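Local coordinates for protein Agap007691-pb (Anopheles gambiae, PDB 5C98) that belongs to the serpin family and may act as a serine protease inhibitor, though its own function has not been established, at residues L102-E114 against D305-R317. Numbering follows the deposited sequence.
Sequences LVEETLRLDSEFE and DDLHVFHDSGRTR
R108 meets H311 along almost its whole length, a worked example of how two loops can be joined by one flat stack and a pair of straight backbone bonds. R108 CB and R108 CG each lie 3.9 Å from H311 CB. With CG anti to the backbone N (chi1 -175°), the chain stays extended until a bend at chi3. CD and NE then come over H311 CG, CZ sits above the middle of the imidazole, R108 NH1 lies nearest H311 NE2, and R108 NH2 is 3.5 Å from H311 CE1. Guanidinium and ring are within 7° of parallel. Along the backbone, H311 N donates to R108 O at 2.8 Å, and D110 N donates to V309 O at 2.8 Å, both nearly linear; the two bonds straddle L109 and F310, a single beta bridge. R108 O also accepts from a water that takes the N-H of D312. Deeper in, the F310 ring is sandwiched: L107 CD1 stands over the centre of one face, 3.8 Å from the centroid, and V309 CG1 over the other. That same methyl also covers the F113 ring, so one methyl lies between two aromatic rings. D110 OD2 caps helix 111-119 by accepting from E112 N at 3.0 Å, and a water joins the same OD2 to H308 O. The contact lies toward one end of the serpin fold, its centre about 28 Å from that of the chain, where the turn leaving strand 95-104 meets the loop leading into strand 320-328.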
loop_
_atom_site.group_PDB
_atom_site.type_symbol
_atom_site.label_atom_id
_atom_site.label_comp_id
_atom_site.label_asym_id
_atom_site.label_seq_id
_atom_site.Cartn_x
_atom_site.Cartn_y
_atom_site.Cartn_z
ATOM N N LEU A 102 -3.772 -12.061 14.256
ATOM C CA LEU A 102 -4.427 -13.241 14.802
ATOM C C LEU A 102 -3.398 -14.127 15.484
ATOM O O LEU A 102 -2.314 -14.360 14.957
ATOM C CB LEU A 102 -5.105 -14.077 13.717
ATOM C CG LEU A 102 -6.275 -13.461 12.963
ATOM C CD1 LEU A 102 -6.713 -14.404 11.859
ATOM C CD2 LEU A 102 -7.414 -13.200 13.935
ATOM N N VAL A 103 -3.747 -14.617 16.664
ATOM C CA VAL A 103 -2.948 -15.605 17.378
ATOM C C VAL A 103 -3.851 -16.774 17.747
ATOM O O VAL A 103 -5.045 -16.605 18.029
ATOM C CB VAL A 103 -2.266 -15.040 18.648
ATOM C CG1 VAL A 103 -1.195 -14.025 18.288
ATOM C CG2 VAL A 103 -3.289 -14.442 19.604
ATOM N N GLU A 104 -3.274 -17.973 17.739
ATOM C CA GLU A 104 -4.018 -19.161 18.160
ATOM C C GLU A 104 -4.411 -19.051 19.629
ATOM O O GLU A 104 -3.558 -18.942 20.517
ATOM C CB GLU A 104 -3.171 -20.418 17.925
ATOM C CG GLU A 104 -3.697 -21.714 18.563
ATOM C CD GLU A 104 -5.154 -22.022 18.245
ATOM O OE1 GLU A 104 -5.562 -21.860 17.071
ATOM O OE2 GLU A 104 -5.875 -22.432 19.187
ATOM N N GLU A 105 -5.715 -19.134 19.890
ATOM C CA GLU A 105 -6.245 -18.841 21.217
ATOM C C GLU A 105 -5.834 -19.861 22.271
ATOM O O GLU A 105 -5.846 -19.531 23.459
ATOM C CB GLU A 105 -7.770 -18.758 21.171
ATOM C CG GLU A 105 -8.495 -20.072 20.814
ATOM C CD GLU A 105 -9.994 -19.881 20.626
ATOM O OE1 GLU A 105 -10.455 -18.722 20.618
ATOM O OE2 GLU A 105 -10.713 -20.896 20.481
ATOM N N THR A 106 -5.470 -21.081 21.890
ATOM C CA THR A 106 -5.171 -22.077 22.913
ATOM C C THR A 106 -3.739 -22.005 23.425
ATOM O O THR A 106 -3.398 -22.784 24.321
ATOM C CB THR A 106 -5.428 -23.499 22.413
ATOM O OG1 THR A 106 -4.607 -23.758 21.274
ATOM C CG2 THR A 106 -6.927 -23.723 22.074
ATOM N N LEU A 107 -2.909 -21.109 22.896
ATOM C CA LEU A 107 -1.518 -20.982 23.314
ATOM C C LEU A 107 -1.359 -19.725 24.159
ATOM O O LEU A 107 -1.600 -18.616 23.676
ATOM C CB LEU A 107 -0.590 -20.920 22.098
ATOM C CG LEU A 107 -0.602 -22.135 21.160
ATOM C CD1 LEU A 107 0.361 -21.915 20.013
ATOM C CD2 LEU A 107 -0.232 -23.392 21.933
ATOM N N ARG A 108 -0.879 -19.893 25.384
ATOM C CA ARG A 108 -0.575 -18.745 26.223
ATOM C C ARG A 108 0.518 -17.896 25.584
ATOM O O ARG A 108 1.505 -18.416 25.061
ATOM C CB ARG A 108 -0.126 -19.231 27.602
ATOM C CG ARG A 108 0.100 -18.127 28.599
ATOM C CD ARG A 108 0.425 -18.704 29.972
ATOM N NE ARG A 108 1.370 -17.880 30.720
ATOM C CZ ARG A 108 1.929 -18.257 31.867
ATOM N NH1 ARG A 108 1.635 -19.440 32.391
ATOM N NH2 ARG A 108 2.782 -17.451 32.492
ATOM N N LEU A 109 0.315 -16.587 25.613
ATOM C CA LEU A 109 1.266 -15.632 25.059
ATOM C C LEU A 109 2.406 -15.350 26.029
ATOM O O LEU A 109 2.237 -15.355 27.249
ATOM C CB LEU A 109 0.556 -14.316 24.745
ATOM C CG LEU A 109 -0.529 -14.428 23.661
ATOM C CD1 LEU A 109 -1.300 -13.135 23.550
ATOM C CD2 LEU A 109 0.114 -14.787 22.325
ATOM N N ASP A 110 3.578 -15.059 25.465
ATOM C CA ASP A 110 4.703 -14.629 26.279
ATOM C C ASP A 110 4.454 -13.218 26.797
ATOM O O ASP A 110 3.813 -12.392 26.135
ATOM C CB ASP A 110 5.989 -14.644 25.458
ATOM C CG ASP A 110 7.184 -14.133 26.252
ATOM O OD1 ASP A 110 7.558 -14.826 27.201
ATOM O OD2 ASP A 110 7.701 -13.047 25.910
ATOM N N SER A 111 5.023 -12.935 27.970
ATOM C CA SER A 111 4.791 -11.654 28.635
ATOM C C SER A 111 5.334 -10.471 27.848
ATOM O O SER A 111 4.755 -9.382 27.901
ATOM C CB SER A 111 5.366 -11.692 30.049
ATOM O OG SER A 111 6.735 -12.054 30.001
ATOM N N GLU A 112 6.445 -10.639 27.125
ATOM C CA GLU A 112 6.963 -9.516 26.354
ATOM C C GLU A 112 6.114 -9.262 25.116
ATOM O O GLU A 112 5.919 -8.106 24.718
ATOM C CB GLU A 112 8.433 -9.738 25.999
ATOM C CG GLU A 112 9.353 -9.441 27.185
ATOM C CD GLU A 112 9.475 -7.944 27.445
ATOM O OE1 GLU A 112 10.163 -7.281 26.623
ATOM O OE2 GLU A 112 8.878 -7.454 28.430
ATOM N N PHE A 113 5.604 -10.322 24.478
ATOM C CA PHE A 113 4.676 -10.127 23.375
ATOM C C PHE A 113 3.446 -9.361 23.848
ATOM O O PHE A 113 2.984 -8.438 23.173
ATOM C CB PHE A 113 4.259 -11.476 22.803
ATOM C CG PHE A 113 3.231 -11.365 21.710
ATOM C CD1 PHE A 113 3.598 -11.113 20.406
ATOM C CD2 PHE A 113 1.895 -11.470 21.993
ATOM C CE1 PHE A 113 2.658 -10.975 19.402
ATOM C CE2 PHE A 113 0.950 -11.350 20.982
ATOM C CZ PHE A 113 1.341 -11.100 19.688
ATOM N N GLU A 114 2.900 -9.739 24.997
ATOM C CA GLU A 114 1.739 -9.031 25.526
ATOM C C GLU A 114 2.064 -7.569 25.784
ATOM O O GLU A 114 1.287 -6.674 25.436
ATOM C CB GLU A 114 1.293 -9.693 26.825
ATOM C CG GLU A 114 0.654 -11.061 26.658
ATOM C CD GLU A 114 0.347 -11.728 27.998
ATOM O OE1 GLU A 114 1.034 -11.422 29.009
ATOM O OE2 GLU A 114 -0.595 -12.550 28.039
ATOM N N ASP A 305 11.604 -20.613 12.056
ATOM C CA ASP A 305 10.844 -20.430 13.293
ATOM C C ASP A 305 11.682 -19.590 14.239
ATOM O O ASP A 305 12.534 -20.095 14.968
ATOM C CB ASP A 305 10.465 -21.775 13.896
ATOM C CG ASP A 305 9.510 -22.545 13.005
ATOM O OD1 ASP A 305 8.402 -22.036 12.757
ATOM O OD2 ASP A 305 9.870 -23.648 12.538
ATOM N N ASP A 306 11.435 -18.272 14.222
ATOM C CA ASP A 306 12.335 -17.334 14.860
ATOM C C ASP A 306 11.663 -16.292 15.744
ATOM O O ASP A 306 12.381 -15.529 16.393
ATOM C CB ASP A 306 13.196 -16.623 13.796
ATOM C CG ASP A 306 14.626 -16.333 14.268
ATOM O OD1 ASP A 306 15.214 -17.136 15.034
ATOM O OD2 ASP A 306 15.176 -15.282 13.857
ATOM N N LEU A 307 10.338 -16.262 15.851
ATOM C CA LEU A 307 9.646 -15.242 16.649
ATOM C C LEU A 307 9.191 -15.788 17.991
ATOM O O LEU A 307 8.526 -16.832 18.062
ATOM C CB LEU A 307 8.420 -14.705 15.918
ATOM C CG LEU A 307 8.688 -14.188 14.508
ATOM C CD1 LEU A 307 7.432 -13.633 13.841
ATOM C CD2 LEU A 307 9.783 -13.137 14.530
ATOM N N HIS A 308 9.518 -15.058 19.046
ATOM C CA HIS A 308 9.129 -15.436 20.403
ATOM C C HIS A 308 7.802 -14.772 20.729
ATOM O O HIS A 308 7.745 -13.627 21.159
ATOM C CB HIS A 308 10.196 -15.033 21.405
ATOM C CG HIS A 308 9.899 -15.469 22.799
ATOM N ND1 HIS A 308 10.411 -14.823 23.900
ATOM C CD2 HIS A 308 9.141 -16.484 23.275
ATOM C CE1 HIS A 308 9.976 -15.416 24.995
ATOM N NE2 HIS A 308 9.204 -16.427 24.643
ATOM N N VAL A 309 6.717 -15.509 20.497
ATOM C CA VAL A 309 5.366 -15.019 20.715
ATOM C C VAL A 309 4.700 -15.711 21.892
ATOM O O VAL A 309 3.983 -15.070 22.664
ATOM C CB VAL A 309 4.539 -15.229 19.442
ATOM C CG1 VAL A 309 3.057 -14.912 19.674
ATOM C CG2 VAL A 309 5.133 -14.411 18.319
ATOM N N PHE A 310 4.913 -17.013 22.030
ATOM C CA PHE A 310 4.173 -17.835 22.977
ATOM C C PHE A 310 4.992 -18.205 24.212
ATOM O O PHE A 310 6.224 -18.211 24.216
ATOM C CB PHE A 310 3.691 -19.086 22.256
ATOM C CG PHE A 310 2.780 -18.780 21.105
ATOM C CD1 PHE A 310 1.499 -18.331 21.344
ATOM C CD2 PHE A 310 3.214 -18.864 19.792
ATOM C CE1 PHE A 310 0.656 -17.999 20.319
ATOM C CE2 PHE A 310 2.367 -18.541 18.762
ATOM C CZ PHE A 310 1.089 -18.107 19.025
ATOM N N HIS A 311 4.262 -18.524 25.276
ATOM C CA HIS A 311 4.874 -18.832 26.553
ATOM C C HIS A 311 5.682 -20.126 26.505
ATOM O O HIS A 311 6.846 -20.156 26.927
ATOM C CB HIS A 311 3.766 -18.940 27.592
ATOM C CG HIS A 311 4.244 -19.406 28.921
ATOM N ND1 HIS A 311 5.021 -18.615 29.733
ATOM C CD2 HIS A 311 4.099 -20.588 29.564
ATOM C CE1 HIS A 311 5.307 -19.279 30.839
ATOM N NE2 HIS A 311 4.765 -20.481 30.760
ATOM N N ASP A 312 5.078 -21.216 26.031
ATOM C CA ASP A 312 5.712 -22.530 26.144
ATOM C C ASP A 312 5.474 -23.389 24.907
ATOM O O ASP A 312 5.175 -24.583 25.018
ATOM C CB ASP A 312 5.214 -23.267 27.387
ATOM C CG ASP A 312 3.700 -23.406 27.417
ATOM O OD1 ASP A 312 3.056 -23.225 26.363
ATOM O OD2 ASP A 312 3.153 -23.694 28.505
ATOM N N SER A 313 5.600 -22.811 23.712
ATOM C CA SER A 313 5.481 -23.597 22.495
ATOM C C SER A 313 6.653 -23.460 21.527
ATOM O O SER A 313 6.625 -24.088 20.465
ATOM C CB SER A 313 4.163 -23.283 21.775
ATOM O OG SER A 313 4.168 -21.975 21.251
ATOM N N GLY A 314 7.678 -22.692 21.865
ATOM C CA GLY A 314 8.823 -22.519 20.997
ATOM C C GLY A 314 8.621 -21.416 19.976
ATOM O O GLY A 314 7.502 -21.063 19.601
ATOM N N ARG A 315 9.742 -20.865 19.513
ATOM C CA ARG A 315 9.672 -19.798 18.525
ATOM C C ARG A 315 8.890 -20.255 17.300
ATOM O O ARG A 315 8.915 -21.428 16.923
ATOM C CB ARG A 315 11.080 -19.374 18.096
ATOM C CG ARG A 315 11.788 -18.488 19.080
ATOM C CD ARG A 315 13.203 -18.140 18.644
ATOM N NE ARG A 315 13.896 -17.498 19.735
ATOM C CZ ARG A 315 13.888 -16.196 19.999
ATOM N NH1 ARG A 315 13.264 -15.335 19.183
ATOM N NH2 ARG A 315 14.511 -15.772 21.081
ATOM N N THR A 316 8.191 -19.311 16.680
ATOM C CA THR A 316 7.324 -19.606 15.552
ATOM C C THR A 316 7.647 -18.684 14.387
ATOM O O THR A 316 8.090 -17.550 14.565
ATOM C CB THR A 316 5.819 -19.464 15.899
ATOM O OG1 THR A 316 5.026 -19.769 14.738
ATOM C CG2 THR A 316 5.473 -18.066 16.356
ATOM N N ARG A 317 7.416 -19.181 13.177
ATOM C CA ARG A 317 7.427 -18.328 12.004
ATOM C C ARG A 317 6.117 -17.559 11.923
ATOM O O ARG A 317 5.126 -17.890 12.578
ATOM C CB ARG A 317 7.575 -19.170 10.739
ATOM C CG ARG A 317 6.397 -20.118 10.528
ATOM C CD ARG A 317 6.673 -21.161 9.456
ATOM N NE ARG A 317 7.709 -22.096 9.883
ATOM C CZ ARG A 317 8.383 -22.892 9.056
ATOM N NH1 ARG A 317 8.141 -22.851 7.749
ATOM N NH2 ARG A 317 9.308 -23.723 9.533
HETATM O O HOH W 1 2.359 -21.170 24.768
HETATM O O HOH W 2 0.027 -22.609 26.253
HETATM O O HOH W 3 8.104 -12.131 23.366
#